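Local coordinates for protein immunoreactive 84kD antigen PG93 (Porphyromonas gingivalis, PDB 5M11) that serves as an essential bacterial surface component of the type-IX secretion system and binds calcium and zinc ions, at residues Thr591-Asp596 / Ile636-Leu641. Numbering follows the deposited sequence.
Sequences TDIVVD and ILSLAL. With GOL (glycerol), chain R.
Asp592 reaches across to the backbone of Leu639 with one arm of its carboxylate. The N-H of Leu639 donates to Asp592 OD2 at 2.9 Å, on the anti lone pair, the one turned away from OD1. OD1 takes a weak bond from the N-H of Ile593 in its own strand, which may help to limit the rotation of the carboxylate. A glycerol, probably from the crystallisation liquor, sits beside this bond. Its O2 lies 2.7 Å from both Asp592 OD2 and Leu639 O.

Thr591 makes the second polar link. Its OG1 stands between its backbone N and carbonyl carbon (chi1 56°). From there OG1 donates to Ile636 O at 2.6 Å. The donor is tilted 31° from the carbonyl plane. OG1 also makes a weak hydrogen bond to Ala604 O.

Further along, Val594 spreads its two methyls over two leucines. CG2 rests on Leu639 CB at 3.8 Å and CG1 on Leu641 CB at 3.7 Å. Leu641 CD2 also approaches Val594 CG1.

The strands run nearly parallel, 17° apart, but belong to different sheets. Each is an edge strand of a four-stranded antiparallel sheet, and each carries a classic beta bulge, at Thr591-Asp592 and Leu637-Ser638. Asp592 is a zinc-binding residue, and a zinc ion lies about 4 Å from its side chain. Strand 13-16 completes the blade of 636-642. This meeting of innermost strands is typical of consecutive blades in a beta-propeller.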
# COMPACT_ATOMS: atom_id res chain seq x y z
N THR A 591 12.86 4.95 7.56
CA THR A 591 12.21 5.83 6.58
C THR A 591 11.40 6.97 7.26
O THR A 591 11.40 8.09 6.74
CB THR A 591 11.32 4.99 5.67
OG1 THR A 591 10.41 4.27 6.49
CG2 THR A 591 12.10 4.00 4.83
N ASP A 592 10.72 6.69 8.39
CA ASP A 592 9.95 7.72 9.10
C ASP A 592 9.93 7.51 10.61
O ASP A 592 10.12 6.38 11.10
CB ASP A 592 8.50 7.86 8.58
CG ASP A 592 7.99 9.31 8.53
OD1 ASP A 592 8.76 10.23 8.93
OD2 ASP A 592 6.86 9.53 8.06
N ILE A 593 9.73 8.62 11.34
CA ILE A 593 9.62 8.71 12.80
C ILE A 593 8.47 9.67 13.13
O ILE A 593 8.40 10.77 12.58
CB ILE A 593 10.96 9.11 13.55
CG1 ILE A 593 12.18 8.31 13.05
CG2 ILE A 593 10.83 8.97 15.08
CD1 ILE A 593 13.45 9.05 13.04
N VAL A 594 7.60 9.25 14.06
CA VAL A 594 6.47 10.00 14.60
C VAL A 594 6.53 9.85 16.13
O VAL A 594 6.96 8.80 16.62
CB VAL A 594 5.17 9.50 13.94
CG1 VAL A 594 3.97 9.60 14.87
CG2 VAL A 594 4.92 10.24 12.64
N VAL A 595 6.19 10.92 16.89
CA VAL A 595 6.28 10.91 18.36
C VAL A 595 4.88 11.04 19.04
O VAL A 595 4.11 11.97 18.77
CB VAL A 595 7.27 12.00 18.88
CG1 VAL A 595 7.35 12.01 20.40
CG2 VAL A 595 8.67 11.81 18.28
N ASP A 596 4.61 10.07 19.94
CA ASP A 596 3.43 9.89 20.81
C ASP A 596 3.16 11.06 21.74
O ASP A 596 4.03 11.86 22.04
CB ASP A 596 3.68 8.67 21.75
CG ASP A 596 2.92 7.40 21.45
OD1 ASP A 596 2.29 7.32 20.37
OD2 ASP A 596 2.96 6.46 22.30
N ILE A 636 7.71 0.15 4.88
CA ILE A 636 6.89 1.32 5.21
C ILE A 636 7.61 2.56 4.72
O ILE A 636 8.77 2.77 5.06
CB ILE A 636 6.58 1.40 6.74
CG1 ILE A 636 6.09 0.04 7.30
CG2 ILE A 636 5.57 2.55 7.05
CD1 ILE A 636 6.16 -0.09 8.78
N LEU A 637 6.92 3.38 3.93
CA LEU A 637 7.45 4.58 3.29
C LEU A 637 7.20 5.85 4.10
O LEU A 637 8.03 6.77 4.05
CB LEU A 637 6.81 4.73 1.89
CG LEU A 637 7.57 4.06 0.74
CD1 LEU A 637 7.44 2.54 0.78
CD2 LEU A 637 7.09 4.59 -0.59
N SER A 638 6.05 5.91 4.82
CA SER A 638 5.63 7.06 5.62
C SER A 638 4.75 6.67 6.83
O SER A 638 4.21 5.57 6.91
CB SER A 638 4.87 8.05 4.74
OG SER A 638 3.79 7.43 4.06
N LEU A 639 4.63 7.63 7.78
CA LEU A 639 3.82 7.62 9.00
C LEU A 639 3.12 9.01 9.20
O LEU A 639 3.56 10.03 8.64
CB LEU A 639 4.69 7.29 10.24
CG LEU A 639 5.24 5.87 10.41
CD1 LEU A 639 6.04 5.76 11.68
CD2 LEU A 639 4.13 4.80 10.39
N ALA A 640 2.01 9.03 9.97
CA ALA A 640 1.21 10.22 10.34
C ALA A 640 0.31 9.80 11.44
O ALA A 640 -0.20 8.69 11.40
CB ALA A 640 0.40 10.74 9.16
N LEU A 641 0.14 10.64 12.45
CA LEU A 641 -0.65 10.27 13.61
C LEU A 641 -1.73 11.30 13.93
O LEU A 641 -1.46 12.50 14.01
CB LEU A 641 0.33 10.13 14.79
CG LEU A 641 -0.20 9.84 16.18
CD1 LEU A 641 -0.64 8.40 16.29
CD2 LEU A 641 0.86 10.12 17.19
C1 GOL R . 7.09 13.07 9.19
O1 GOL R . 7.87 13.26 8.02
C2 GOL R . 5.63 12.99 8.82
O2 GOL R . 5.43 11.86 7.97
C3 GOL R . 4.74 12.88 10.04
O3 GOL R . 3.55 13.65 9.89